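Local coordinates for metallo-beta-lactamase (PDB 3L6N), which hydrolyses the beta-lactam ring of penicillins, cephalosporins and carbapenems as a zinc-dependent class B beta-lactamase, conferring resistance to these antibiotics, at residues A[14-19]-A[35-40]; A[128-133]-A[144-149]; A[95-100]-A[111-116]. All blocks are in the same frame, centred on the assembly; numbering follows the deposited sequence. Where two conformers were deposited one is given.

In the fold
The fold is the alpha-beta/beta-alpha sandwich of metallo-beta-lactamases, two mixed sheets packed face to face. Contact 1, an antiparallel hairpin, and contact 3, a parallel pairing at one edge, share the larger sheet, centres about 20 Å apart; contact 2 is a hairpin of the smaller. Contact 2 touches contact 1 at a probable hydrogen bond, Asn-14 ND2 to Glu-128 OE2 (3.1 Å), and contact 3 where Val-144 CG1 packs on Thr-98 CG2 (4.0 Å). The zincs are held by His-76, His-78 and His-139, and by Asp-80, Cys-158 and His-200. The side chain of Val-144 lies about 6 Å from that of His-76; those of Tyr-18 and Ala-97 lie about 12 and 13 Å from a zinc.

Contact 1. Residues A[14-19]-A[35-40]; sequences NLHIYK and YLVTKK
The rings of His-16 and Tyr-35 form an offset stack across neighbouring antiparallel strands, centroids 4.4 Å apart and planes turned by only 13°. CB of His-16 sits over the middle of the tyrosine ring, 3.7 Å from its centroid, in a CH-pi contact, while Tyr-35 CE1 comes over the rim of the imidazole. Tyr-35 reaches this place because its CG stands between backbone N and carbonyl carbon (chi1 73°), which folds the ring back across the neighbouring strand. CD2 of Tyr-18 meets the edge of the Tyr-35 ring at CD2 (3.8 Å), the two side chains crossing near a right angle.

The backbone supplies three hydrogen bonds. His-16 and Tyr-35 make a reciprocal pair, N to O 2.8 Å each way, and Val-37 N gives a straight bond to Asn-14 O (2.9 Å, 173°). Asn-14 O, lying in the imidazole plane, also takes a weak bond from His-16 ND1.

On the other face of the sheet Leu-15 CD1 meets Leu-36 CD1 (3.9 Å). Asn-14 CG lies 3.8 Å from Val-37 CB, the side chains at about a right angle, while ND2 turns to Glu-128 OE2.

Tyr-35 OH is hydrogen-bonded to His-65 NE2 of helix 54-65, whose ring also meets His-16. The imidazole of His-16 is thus held chiefly by the stack, with the weak ND1 bond at its edge; together these probably limit its rotation.

Contact 2. Residues A[128-133]-A[144-149]; sequences EEFVVD and VVVWFP
A beta hairpin of the smaller sheet, strands 128-133 and 145-148, is joined here by two hydrogen-bonded pairs flanking the non-hydrogen-bonded pair Val-132/Val-146. Val-131 and Trp-147 exchange bonds, Trp-147 N to Val-131 O at 2.8 Å and 170°; Asp-133 and Val-145 do the same, with Asp-133 N to Val-145 O at 2.8 Å.

On the face carrying Phe-130, the side chains of Phe-130, Val-146 and Phe-148 run side by side in one direction. Phe-130 CB lies against Phe-148 CD2 (3.7 Å), and its CD1 against Val-146 CG1 (4.0 Å). With chi1 near 51°, the ring of Phe-130 leads away from the partner strand to meet Phe-45 and Phe-73 edge-to-face. Further along, Val-132 CG1 packs on Val-144 CG2 (3.6 Å).

On the reverse face, Asp-133 CB touches Val-145 CG2 (3.7 Å). Trp-147 CB faces Val-131 CB (4.5 Å), and its ring meets Tyr-190. Pro-149 CD rests on Glu-129 O, and the extended Glu-129 side chain runs at about a right angle to the proline, OE1 4.0 Å from CG.

One face thus packs on the larger sheet through Phe-130 and Phe-148; the other is mostly apolar but holds the Asp-133 carboxylate, OD1 hydrogen-bonded to Tyr-190 OH and OD2 in a long, weak ion pair with Lys-189.

Contact 3. Residues A[95-100]-A[111-116]; sequences TYATAK and ATSTEI
This is a parallel pairing within a beta-alpha-beta unit, in which strand 94-97 is followed by helix 99-107 and the chain returns as the short edge strand 115-116 of the larger sheet. Tyr-96 pairs with Glu-115 and Ala-97 with Ile-116. Two backbone bonds carry the register: Glu-115 N to Thr-95 O, 2.8 Å and almost in line with the carbonyl, and Ala-97 N to Glu-115 O at 3.3 Å.

At the start of the pairing, the hydroxyls of Thr-95 and of Thr-114, just ahead of strand 115-116, add bonds. Thr-114 N donates to Thr-95 OG1 (3.0 Å), and a weak, long bond runs back from Thr-95 N to Thr-114 OG1. Thr-95 OG1 stands between its own N and carbonyl carbon (chi1 53°), the branch that faces Thr-114; it is also hydrogen-bonded to Asn-89 OD1, tying the strand to helix 86-90. Thr-114 OG1 in turn bonds Glu-115 OE1 (3.0 Å) on the anti side of the carboxylate.

The aliphatic part of Glu-115 lies over one face of the Tyr-96 ring: CG is 3.8 Å from the centroid, 16° off the normal, and CB is 3.5 Å from CE2. Phe-73 also stacks on this tyrosine. The glutamate chain bends at chi2, and its carboxylate is turned 52° from the ring plane.

Ser-113 OG gives a 2.7 Å bond to Glu-115 O, entering from the opposite face of the carbonyl plane to Ala-97 N. Two donors thus grip this oxygen; the Thr-95 hydroxyl adds a bond across the pairing, while those of Ser-113 and Thr-114 brace 111-116 itself.

Contact 1. Residues A[14-19]-A[35-40]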
ATOM      1  N   ASN A  14       7.372   3.600  14.985  1.00  4.96           N
ATOM      2  CA  ASN A  14       6.368   2.580  14.694  1.00  4.76           C
ATOM      3  C   ASN A  14       5.937   2.422  13.242  1.00  4.53           C
ATOM      4  O   ASN A  14       5.439   1.346  12.872  1.00  4.50           O
ATOM      5  CB  ASN A  14       5.117   2.777  15.569  1.00  5.11           C
ATOM      6  CG  ASN A  14       5.322   2.294  16.997  1.00  7.52           C
ATOM      7  OD1 ASN A  14       6.382   1.781  17.353  1.00  9.08           O
ATOM      8  ND2 ASN A  14       4.299   2.484  17.834  1.00 11.76           N
ATOM      9  N   LEU A  15       6.107   3.472  12.435  1.00  4.30           N
ATOM     10  CA  LEU A  15       5.681   3.414  11.038  1.00  4.30           C
ATOM     11  C   LEU A  15       6.830   2.976  10.131  1.00  4.69           C
ATOM     12  O   LEU A  15       7.859   3.658  10.020  1.00  4.77           O
ATOM     13  CB  LEU A  15       5.101   4.757  10.572  1.00  4.73           C
ATOM     14  CG  LEU A  15       4.516   4.743   9.158  1.00  4.30           C
ATOM     15  CD1 LEU A  15       3.326   3.773   9.063  1.00  4.75           C
ATOM     16  CD2 LEU A  15       4.084   6.157   8.824  1.00  4.24           C
ATOM     17  N   HIS A  16       6.635   1.837   9.475  1.00  3.49           N
ATOM     18  CA  HIS A  16       7.690   1.244   8.652  1.00  3.75           C
ATOM     19  C   HIS A  16       7.322   1.170   7.188  1.00  3.93           C
ATOM     20  O   HIS A  16       6.195   0.806   6.840  1.00  4.42           O
ATOM     21  CB  HIS A  16       8.001  -0.182   9.127  1.00  3.02           C
ATOM     22  CG  HIS A  16       8.620  -0.264  10.494  1.00  3.52           C
ATOM     23  ND1 HIS A  16       7.913   0.014  11.647  1.00  3.26           N
ATOM     24  CD2 HIS A  16       9.862  -0.628  10.893  1.00  4.12           C
ATOM     25  CE1 HIS A  16       8.701  -0.170  12.697  1.00  3.40           C
ATOM     26  NE2 HIS A  16       9.887  -0.564  12.267  1.00  4.48           N
ATOM     27  N   ILE A  17       8.288   1.502   6.330  1.00  4.36           N
ATOM     28  CA  ILE A  17       8.222   1.229   4.897  1.00  4.52           C
ATOM     29  C   ILE A  17       8.912  -0.104   4.718  1.00  4.32           C
ATOM     30  O   ILE A  17       9.970  -0.306   5.286  1.00  4.63           O
ATOM     31  CB  ILE A  17       9.013   2.278   4.091  1.00  4.97           C
ATOM     32  CG1 ILE A  17       8.418   3.671   4.318  1.00  6.96           C
ATOM     33  CG2 ILE A  17       9.048   1.908   2.596  1.00  5.46           C
ATOM     34  CD1 ILE A  17       9.476   4.776   4.318  1.00 11.97           C
ATOM     35  N   TYR A  18       8.304  -1.026   3.977  1.00  4.75           N
ATOM     36  CA  TYR A  18       9.012  -2.256   3.617  1.00  4.72           C
ATOM     37  C   TYR A  18       8.937  -2.526   2.122  1.00  5.24           C
ATOM     38  O   TYR A  18       7.930  -2.251   1.472  1.00  6.44           O
ATOM     39  CB  TYR A  18       8.590  -3.464   4.475  1.00  4.56           C
ATOM     40  CG  TYR A  18       7.269  -4.130   4.144  1.00  4.33           C
ATOM     41  CD1 TYR A  18       7.230  -5.279   3.346  1.00  6.37           C
ATOM     42  CD2 TYR A  18       6.069  -3.656   4.668  1.00  4.28           C
ATOM     43  CE1 TYR A  18       6.032  -5.925   3.063  1.00  5.23           C
ATOM     44  CE2 TYR A  18       4.854  -4.301   4.397  1.00  4.61           C
ATOM     45  CZ  TYR A  18       4.845  -5.436   3.591  1.00  4.85           C
ATOM     46  OH  TYR A  18       3.664  -6.082   3.293  1.00  5.30           O
ATOM     47  N   LYS A  19      10.030  -3.043   1.572  1.00  6.03           N
ATOM     48  CA  LYS A  19      10.109  -3.254   0.120  1.00  6.59           C
ATOM     49  C   LYS A  19      10.160  -4.752  -0.134  1.00  6.13           C
ATOM     50  O   LYS A  19      10.888  -5.461   0.553  1.00  6.73           O
ATOM     51  CB  LYS A  19      11.382  -2.626  -0.463  1.00  6.79           C
ATOM     52  CG  LYS A  19      11.531  -1.126  -0.322  1.00  8.98           C
ATOM     53  CD  LYS A  19      12.802  -0.633  -1.023  1.00 12.29           C
ATOM     54  CE  LYS A  19      12.736  -0.794  -2.543  1.00 13.96           C
ATOM     55  NZ  LYS A  19      11.906   0.224  -3.275  1.00 16.94           N
ATOM     56  N   TYR A  35       4.100  -1.071   7.163  1.00  3.33           N
ATOM     57  CA  TYR A  35       3.431  -1.619   8.333  1.00  3.74           C
ATOM     58  C   TYR A  35       3.516  -0.698   9.531  1.00  3.97           C
ATOM     59  O   TYR A  35       4.423   0.110   9.638  1.00  4.33           O
ATOM     60  CB  TYR A  35       3.899  -3.049   8.655  1.00  4.08           C
ATOM     61  CG  TYR A  35       5.283  -3.254   9.252  1.00  3.95           C
ATOM     62  CD1 TYR A  35       5.553  -2.952  10.594  1.00  2.00           C
ATOM     63  CD2 TYR A  35       6.307  -3.839   8.489  1.00  3.85           C
ATOM     64  CE1 TYR A  35       6.831  -3.203  11.165  1.00  2.00           C
ATOM     65  CE2 TYR A  35       7.563  -4.073   9.035  1.00  4.48           C
ATOM     66  CZ  TYR A  35       7.823  -3.767  10.359  1.00  3.00           C
ATOM     67  OH  TYR A  35       9.065  -4.029  10.884  1.00  4.40           O
ATOM     68  N   LEU A  36       2.543  -0.816  10.425  1.00  3.83           N
ATOM     69  CA  LEU A  36       2.461   0.084  11.574  1.00  4.31           C
ATOM     70  C   LEU A  36       2.407  -0.736  12.852  1.00  4.20           C
ATOM     71  O   LEU A  36       1.520  -1.564  13.022  1.00  4.90           O
ATOM     72  CB  LEU A  36       1.217   0.973  11.450  1.00  4.30           C
ATOM     73  CG  LEU A  36       0.926   1.994  12.560  1.00  5.26           C
ATOM     74  CD1 LEU A  36       2.026   3.019  12.702  1.00  6.77           C
ATOM     75  CD2 LEU A  36      -0.420   2.668  12.258  1.00  8.58           C
ATOM     76  N   VAL A  37       3.383  -0.517  13.735  1.00  4.41           N
ATOM     77  CA  VAL A  37       3.421  -1.218  15.023  1.00  4.87           C
ATOM     78  C   VAL A  37       2.445  -0.508  15.951  1.00  6.00           C
ATOM     79  O   VAL A  37       2.458   0.711  16.020  1.00  7.88           O
ATOM     80  CB  VAL A  37       4.812  -1.167  15.640  1.00  5.04           C
ATOM     81  CG1 VAL A  37       4.812  -1.864  16.981  1.00  5.35           C
ATOM     82  CG2 VAL A  37       5.822  -1.850  14.704  1.00  4.93           C
ATOM     83  N   THR A  38       1.587  -1.275  16.613  1.00  6.32           N
ATOM     84  CA  THR A  38       0.645  -0.704  17.591  1.00  6.88           C
ATOM     85  C   THR A  38       0.762  -1.501  18.875  1.00  7.77           C
ATOM     86  O   THR A  38       1.359  -2.573  18.890  1.00  8.47           O
ATOM     87  CB  THR A  38      -0.843  -0.727  17.100  1.00  6.68           C
ATOM     88  OG1 THR A  38      -1.475  -1.961  17.470  1.00  6.63           O
ATOM     89  CG2 THR A  38      -0.951  -0.519  15.573  1.00  6.61           C
ATOM     90  N   LYS A  39       0.174  -0.990  19.954  1.00  8.75           N
ATOM     91  CA  LYS A  39       0.178  -1.714  21.229  1.00  9.89           C
ATOM     92  C   LYS A  39      -0.547  -3.065  21.194  1.00 10.54           C
ATOM     93  O   LYS A  39      -0.317  -3.919  22.058  1.00 11.16           O
ATOM     94  CB  LYS A  39      -0.425  -0.829  22.328  1.00 10.17           C
ATOM     95  CG  LYS A  39       0.420   0.355  22.711  1.00 12.81           C
ATOM     96  CD  LYS A  39      -0.313   1.195  23.764  1.00 16.94           C
ATOM     97  CE  LYS A  39       0.647   1.942  24.660  1.00 21.34           C
ATOM     98  NZ  LYS A  39       1.367   3.032  23.953  1.00 24.45           N
ATOM     99  N   LYS A  40      -1.402  -3.268  20.190  1.00 10.14           N
ATOM    100  CA  LYS A  40      -2.177  -4.496  20.063  1.00 10.90           C
ATOM    101  C   LYS A  40      -1.744  -5.355  18.881  1.00 10.13           C
ATOM    102  O   LYS A  40      -2.440  -6.307  18.501  1.00 11.45           O
ATOM    103  CB  LYS A  40      -3.682  -4.185  19.978  1.00 11.57           C
ATOM    104  CG  LYS A  40      -4.263  -3.601  21.255  1.00 14.66           C
ATOM    105  CD  LYS A  40      -4.439  -4.665  22.334  1.00 19.26           C
ATOM    106  CE  LYS A  40      -4.584  -4.046  23.726  1.00 22.20           C
ATOM    107  NZ  LYS A  40      -5.729  -3.094  23.814  1.00 25.51           N
TER

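Contact 2. Residues A[128-133]-A[144-149]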
ATOM      1  N   GLU A 128      -2.655   3.840  17.825  1.00  9.20           N
ATOM      2  CA  GLU A 128      -2.261   4.434  16.553  1.00  8.31           C
ATOM      3  C   GLU A 128      -3.499   4.819  15.752  1.00  8.41           C
ATOM      4  O   GLU A 128      -4.581   4.286  15.991  1.00  8.54           O
ATOM      5  CB  GLU A 128      -1.427   3.433  15.735  1.00  8.19           C
ATOM      6  CG  GLU A 128      -0.121   2.996  16.419  1.00  8.88           C
ATOM      7  CD  GLU A 128       0.898   4.123  16.603  1.00  7.72           C
ATOM      8  OE1 GLU A 128       0.947   5.078  15.790  1.00  8.87           O
ATOM      9  OE2 GLU A 128       1.673   4.042  17.582  1.00  9.42           O
ATOM     10  N   GLU A 129      -3.319   5.715  14.789  1.00  8.90           N
ATOM     11  CA  GLU A 129      -4.431   6.244  13.994  1.00  9.11           C
ATOM     12  C   GLU A 129      -4.042   6.410  12.536  1.00  8.35           C
ATOM     13  O   GLU A 129      -2.917   6.789  12.224  1.00  7.88           O
ATOM     14  CB  GLU A 129      -4.853   7.599  14.569  1.00 10.01           C
ATOM     15  CG  GLU A 129      -6.083   8.232  13.968  1.00 14.35           C
ATOM     16  CD  GLU A 129      -6.275   9.664  14.467  1.00 16.40           C
ATOM     17  OE1 GLU A 129      -6.959  10.443  13.780  1.00 21.27           O
ATOM     18  OE2 GLU A 129      -5.731  10.007  15.538  1.00 20.13           O
ATOM     19  N   PHE A 130      -4.984   6.127  11.640  1.00  7.38           N
ATOM     20  CA  PHE A 130      -4.776   6.409  10.213  1.00  7.36           C
ATOM     21  C   PHE A 130      -6.116   6.578   9.509  1.00  7.87           C
ATOM     22  O   PHE A 130      -7.161   6.270  10.076  1.00  8.01           O
ATOM     23  CB  PHE A 130      -3.934   5.296   9.552  1.00  7.26           C
ATOM     24  CG  PHE A 130      -4.448   3.910   9.820  1.00  6.11           C
ATOM     25  CD1 PHE A 130      -5.303   3.285   8.916  1.00  6.36           C
ATOM     26  CD2 PHE A 130      -4.086   3.227  10.989  1.00  6.53           C
ATOM     27  CE1 PHE A 130      -5.786   1.998   9.165  1.00  6.86           C
ATOM     28  CE2 PHE A 130      -4.558   1.947  11.245  1.00  6.33           C
ATOM     29  CZ  PHE A 130      -5.419   1.328  10.335  1.00  6.99           C
ATOM     30  N   VAL A 131      -6.073   7.093   8.284  0.90  7.94           N
ATOM     31  CA  VAL A 131      -7.279   7.299   7.481  0.90  8.26           C
ATOM     32  C   VAL A 131      -7.025   6.719   6.095  0.90  7.78           C
ATOM     33  O   VAL A 131      -6.027   7.041   5.471  0.90  7.42           O
ATOM     34  CB  VAL A 131      -7.631   8.799   7.353  0.90  8.53           C
ATOM     35  CG1 VAL A 131      -8.881   8.999   6.461  0.90 10.16           C
ATOM     36  CG2 VAL A 131      -7.856   9.434   8.730  0.90  9.44           C
ATOM     37  N   VAL A 132      -7.936   5.879   5.619  1.00  8.22           N
ATOM     38  CA  VAL A 132      -7.871   5.389   4.243  1.00  8.77           C
ATOM     39  C   VAL A 132      -8.774   6.291   3.408  1.00  9.91           C
ATOM     40  O   VAL A 132      -9.962   6.420   3.713  1.00 10.56           O
ATOM     41  CB  VAL A 132      -8.324   3.922   4.130  1.00  8.71           C
ATOM     42  CG1 VAL A 132      -8.204   3.446   2.680  1.00  8.08           C
ATOM     43  CG2 VAL A 132      -7.523   3.033   5.074  1.00  8.81           C
ATOM     44  N   ASP A 133      -8.206   6.923   2.385  1.00  9.78           N
ATOM     45  CA  ASP A 133      -8.934   7.907   1.573  1.00 11.15           C
ATOM     46  C   ASP A 133      -9.076   7.461   0.122  1.00 10.94           C
ATOM     47  O   ASP A 133      -8.119   6.966  -0.483  1.00 10.24           O
ATOM     48  CB  ASP A 133      -8.205   9.249   1.588  1.00 11.63           C
ATOM     49  CG  ASP A 133      -8.656  10.166   2.718  1.00 15.81           C
ATOM     50  OD1 ASP A 133      -7.772  10.806   3.340  1.00 20.24           O
ATOM     51  OD2 ASP A 133      -9.876  10.273   2.968  1.00 18.45           O
ATOM     52  N   VAL A 144      -6.752   3.479  -3.309  1.00  5.84           N
ATOM     53  CA  VAL A 144      -6.910   4.357  -2.154  1.00  5.62           C
ATOM     54  C   VAL A 144      -5.530   4.697  -1.600  1.00  5.65           C
ATOM     55  O   VAL A 144      -4.553   4.013  -1.898  1.00  5.28           O
ATOM     56  CB  VAL A 144      -7.788   3.725  -1.047  1.00  5.57           C
ATOM     57  CG1 VAL A 144      -9.235   3.608  -1.518  1.00  6.00           C
ATOM     58  CG2 VAL A 144      -7.241   2.346  -0.612  1.00  4.72           C
ATOM     59  N   VAL A 145      -5.469   5.762  -0.803  1.00  5.78           N
ATOM     60  CA  VAL A 145      -4.242   6.184  -0.131  1.00  6.21           C
ATOM     61  C   VAL A 145      -4.446   6.049   1.380  1.00  6.19           C
ATOM     62  O   VAL A 145      -5.582   5.965   1.849  1.00  5.83           O
ATOM     63  CB  VAL A 145      -3.865   7.650  -0.491  1.00  6.46           C
ATOM     64  CG1 VAL A 145      -3.630   7.811  -2.004  1.00  7.54           C
ATOM     65  CG2 VAL A 145      -4.938   8.658   0.021  1.00  7.41           C
ATOM     66  N   VAL A 146      -3.351   6.026   2.138  1.00  5.63           N
ATOM     67  CA  VAL A 146      -3.438   5.934   3.589  1.00  5.73           C
ATOM     68  C   VAL A 146      -2.668   7.074   4.228  1.00  5.63           C
ATOM     69  O   VAL A 146      -1.465   7.245   3.995  1.00  6.14           O
ATOM     70  CB  VAL A 146      -2.927   4.572   4.143  1.00  4.93           C
ATOM     71  CG1 VAL A 146      -3.264   4.456   5.628  1.00  5.09           C
ATOM     72  CG2 VAL A 146      -3.562   3.402   3.374  1.00  6.17           C
ATOM     73  N   TRP A 147      -3.383   7.875   5.018  1.00  6.27           N
ATOM     74  CA  TRP A 147      -2.784   9.024   5.700  1.00  7.02           C
ATOM     75  C   TRP A 147      -2.509   8.689   7.157  1.00  6.62           C
ATOM     76  O   TRP A 147      -3.375   8.152   7.848  1.00  6.18           O
ATOM     77  CB  TRP A 147      -3.746  10.219   5.604  1.00  7.18           C
ATOM     78  CG  TRP A 147      -3.350  11.441   6.414  1.00  9.56           C
ATOM     79  CD1 TRP A 147      -4.084  12.043   7.396  1.00 12.30           C
ATOM     80  CD2 TRP A 147      -2.143  12.207   6.285  1.00 10.46           C
ATOM     81  NE1 TRP A 147      -3.404  13.134   7.895  1.00 11.86           N
ATOM     82  CE2 TRP A 147      -2.215  13.260   7.229  1.00 12.26           C
ATOM     83  CE3 TRP A 147      -1.016  12.113   5.461  1.00 10.74           C
ATOM     84  CZ2 TRP A 147      -1.192  14.204   7.377  1.00 12.44           C
ATOM     85  CZ3 TRP A 147       0.004  13.055   5.607  1.00 12.00           C
ATOM     86  CH2 TRP A 147      -0.097  14.086   6.558  1.00 13.16           C
ATOM     87  N   PHE A 148      -1.296   9.005   7.608  1.00  7.27           N
ATOM     88  CA  PHE A 148      -0.862   8.749   8.978  1.00  7.59           C
ATOM     89  C   PHE A 148      -0.607  10.086   9.684  1.00  8.67           C
ATOM     90  O   PHE A 148       0.507  10.610   9.631  1.00  8.49           O
ATOM     91  CB  PHE A 148       0.411   7.895   8.967  1.00  7.80           C
ATOM     92  CG  PHE A 148       0.217   6.530   8.355  1.00  5.53           C
ATOM     93  CD1 PHE A 148       0.507   6.307   7.010  1.00  6.14           C
ATOM     94  CD2 PHE A 148      -0.264   5.476   9.124  1.00  4.45           C
ATOM     95  CE1 PHE A 148       0.324   5.041   6.440  1.00  5.95           C
ATOM     96  CE2 PHE A 148      -0.461   4.199   8.565  1.00  6.84           C
ATOM     97  CZ  PHE A 148      -0.152   3.991   7.221  1.00  5.61           C
ATOM     98  N   PRO A 149      -1.650  10.642  10.335  1.00  9.62           N
ATOM     99  CA  PRO A 149      -1.581  12.037  10.802  1.00 10.91           C
ATOM    100  C   PRO A 149      -0.481  12.324  11.815  1.00 11.73           C
ATOM    101  O   PRO A 149       0.099  13.417  11.785  1.00 12.22           O
ATOM    102  CB  PRO A 149      -2.967  12.284  11.405  1.00 10.70           C
ATOM    103  CG  PRO A 149      -3.562  10.957  11.653  1.00 11.14           C
ATOM    104  CD  PRO A 149      -2.972  10.048  10.584  1.00  9.52           C
TER

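Contact 3. Residues A[95-100]-A[111-116]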
ATOM      1  N   THR A  95      -8.834  -8.784   7.723  1.00  7.99           N
ATOM      2  CA  THR A  95      -8.407  -8.136   6.490  1.00  7.22           C
ATOM      3  C   THR A  95      -9.408  -7.063   6.098  1.00  7.24           C
ATOM      4  O   THR A  95     -10.624  -7.210   6.333  1.00  7.33           O
ATOM      5  CB  THR A  95      -8.270  -9.143   5.344  1.00  7.40           C
ATOM      6  OG1 THR A  95      -9.491  -9.887   5.213  1.00  7.06           O
ATOM      7  CG2 THR A  95      -7.114 -10.095   5.614  1.00  6.23           C
ATOM      8  N   TYR A  96      -8.892  -6.001   5.482  1.00  6.54           N
ATOM      9  CA  TYR A  96      -9.670  -4.797   5.206  1.00  6.70           C
ATOM     10  C   TYR A  96      -9.503  -4.370   3.764  1.00  6.75           C
ATOM     11  O   TYR A  96      -8.370  -4.221   3.270  1.00  6.97           O
ATOM     12  CB  TYR A  96      -9.217  -3.645   6.110  1.00  7.12           C
ATOM     13  CG  TYR A  96      -9.525  -3.819   7.583  1.00  9.48           C
ATOM     14  CD1 TYR A  96      -8.728  -4.624   8.388  1.00 12.07           C
ATOM     15  CD2 TYR A  96     -10.590  -3.137   8.168  1.00 13.04           C
ATOM     16  CE1 TYR A  96      -8.996  -4.782   9.737  1.00 14.29           C
ATOM     17  CE2 TYR A  96     -10.865  -3.287   9.527  1.00 14.00           C
ATOM     18  CZ  TYR A  96     -10.062  -4.109  10.294  1.00 15.24           C
ATOM     19  OH  TYR A  96     -10.317  -4.269  11.637  1.00 18.27           O
ATOM     20  N   ALA A  97     -10.629  -4.154   3.088  1.00  6.45           N
ATOM     21  CA  ALA A  97     -10.631  -3.635   1.723  1.00  6.13           C
ATOM     22  C   ALA A  97     -11.907  -2.849   1.518  1.00  6.21           C
ATOM     23  O   ALA A  97     -12.896  -3.060   2.226  1.00  6.66           O
ATOM     24  CB  ALA A  97     -10.556  -4.777   0.705  1.00  5.90           C
ATOM     25  N   THR A  98     -11.888  -1.934   0.562  1.00  6.11           N
ATOM     26  CA  THR A  98     -13.118  -1.238   0.191  1.00  6.67           C
ATOM     27  C   THR A  98     -14.078  -2.183  -0.533  1.00  6.83           C
ATOM     28  O   THR A  98     -13.674  -3.239  -1.041  1.00  6.74           O
ATOM     29  CB  THR A  98     -12.855  -0.064  -0.749  1.00  6.44           C
ATOM     30  OG1 THR A  98     -12.304  -0.570  -1.974  1.00  7.39           O
ATOM     31  CG2 THR A  98     -11.910   0.963  -0.124  1.00  6.75           C
ATOM     32  N   ALA A  99     -15.354  -1.795  -0.590  1.00  6.92           N
ATOM     33  CA  ALA A  99     -16.334  -2.543  -1.377  1.00  7.56           C
ATOM     34  C   ALA A  99     -15.886  -2.708  -2.833  1.00  7.60           C
ATOM     35  O   ALA A  99     -15.991  -3.801  -3.390  1.00  8.31           O
ATOM     36  CB  ALA A  99     -17.702  -1.878  -1.291  1.00  7.93           C
ATOM     37  N   LYS A 100     -15.342  -1.642  -3.426  1.00  6.78           N
ATOM     38  CA  LYS A 100     -14.878  -1.688  -4.820  1.00  6.99           C
ATOM     39  C   LYS A 100     -13.753  -2.699  -5.012  1.00  6.65           C
ATOM     40  O   LYS A 100     -13.742  -3.469  -5.972  1.00  6.74           O
ATOM     41  CB  LYS A 100     -14.425  -0.298  -5.288  1.00  7.37           C
ATOM     42  CG  LYS A 100     -15.551   0.735  -5.324  1.00 10.27           C
ATOM     43  CD  LYS A 100     -16.510   0.501  -6.493  1.00 13.41           C
ATOM     44  CE  LYS A 100     -17.580   1.596  -6.563  1.00 16.29           C
ATOM     45  NZ  LYS A 100     -18.449   1.474  -7.778  1.00 17.75           N
ATOM     46  N   ALA A 111      -9.774 -14.239  -2.988  1.00 10.64           N
ATOM     47  CA  ALA A 111     -10.367 -14.029  -1.675  1.00 10.11           C
ATOM     48  C   ALA A 111     -10.659 -12.556  -1.431  1.00  9.55           C
ATOM     49  O   ALA A 111      -9.934 -11.679  -1.908  1.00  9.15           O
ATOM     50  CB  ALA A 111      -9.451 -14.581  -0.577  1.00 10.46           C
ATOM     51  N   THR A 112     -11.734 -12.296  -0.706  1.00  9.18           N
ATOM     52  CA  THR A 112     -12.127 -10.940  -0.335  1.00  9.63           C
ATOM     53  C   THR A 112     -11.808 -10.680   1.134  1.00  9.33           C
ATOM     54  O   THR A 112     -11.495 -11.616   1.889  1.00  8.76           O
ATOM     55  CB  THR A 112     -13.616 -10.716  -0.583  1.00  9.57           C
ATOM     56  OG1 THR A 112     -14.368 -11.782   0.026  1.00 12.60           O
ATOM     57  CG2 THR A 112     -13.895 -10.684  -2.090  1.00 10.48           C
ATOM     58  N   SER A 113     -11.890  -9.414   1.543  1.00  9.09           N
ATOM     59  CA  SER A 113     -11.614  -9.039   2.931  1.00  9.39           C
ATOM     60  C   SER A 113     -12.752  -9.475   3.852  1.00 10.12           C
ATOM     61  O   SER A 113     -13.874  -9.745   3.389  1.00 10.77           O
ATOM     62  CB  SER A 113     -11.403  -7.528   3.058  1.00  9.42           C
ATOM     63  OG  SER A 113     -12.624  -6.836   2.857  1.00  7.66           O
ATOM     64  N   THR A 114     -12.465  -9.546   5.144  1.00 10.09           N
ATOM     65  CA  THR A 114     -13.518  -9.865   6.118  1.00 10.50           C
ATOM     66  C   THR A 114     -14.130  -8.600   6.715  1.00 10.93           C
ATOM     67  O   THR A 114     -15.217  -8.647   7.298  1.00 11.48           O
ATOM     68  CB  THR A 114     -13.020 -10.813   7.219  1.00 10.08           C
ATOM     69  OG1 THR A 114     -11.880 -10.238   7.874  1.00 11.60           O
ATOM     70  CG2 THR A 114     -12.652 -12.167   6.633  1.00 10.73           C
ATOM     71  N   GLU A 115     -13.437  -7.467   6.565  1.00 10.54           N
ATOM     72  CA  GLU A 115     -13.943  -6.176   7.011  1.00 11.12           C
ATOM     73  C   GLU A 115     -13.954  -5.180   5.862  1.00 10.79           C
ATOM     74  O   GLU A 115     -13.095  -5.225   4.986  1.00  9.99           O
ATOM     75  CB  GLU A 115     -13.102  -5.596   8.163  1.00 11.36           C
ATOM     76  CG  GLU A 115     -12.452  -6.611   9.106  1.00 14.95           C
ATOM     77  CD  GLU A 115     -13.447  -7.450   9.884  1.00 18.88           C
ATOM     78  OE1 GLU A 115     -13.219  -8.677  10.001  1.00 21.80           O
ATOM     79  OE2 GLU A 115     -14.446  -6.884  10.376  1.00 21.57           O
ATOM     80  N   ILE A 116     -14.910  -4.258   5.893  1.00 10.80           N
ATOM     81  CA  ILE A 116     -15.084  -3.277   4.825  1.00 10.87           C
ATOM     82  C   ILE A 116     -14.591  -1.905   5.250  1.00 11.11           C
ATOM     83  O   ILE A 116     -15.056  -1.343   6.253  1.00 11.33           O
ATOM     84  CB  ILE A 116     -16.579  -3.164   4.393  1.00 10.86           C
ATOM     85  CG1 ILE A 116     -17.166  -4.550   4.114  1.00 11.43           C
ATOM     86  CG2 ILE A 116     -16.750  -2.187   3.216  1.00 10.96           C
ATOM     87  CD1 ILE A 116     -16.412  -5.366   3.104  1.00 13.60           C
TER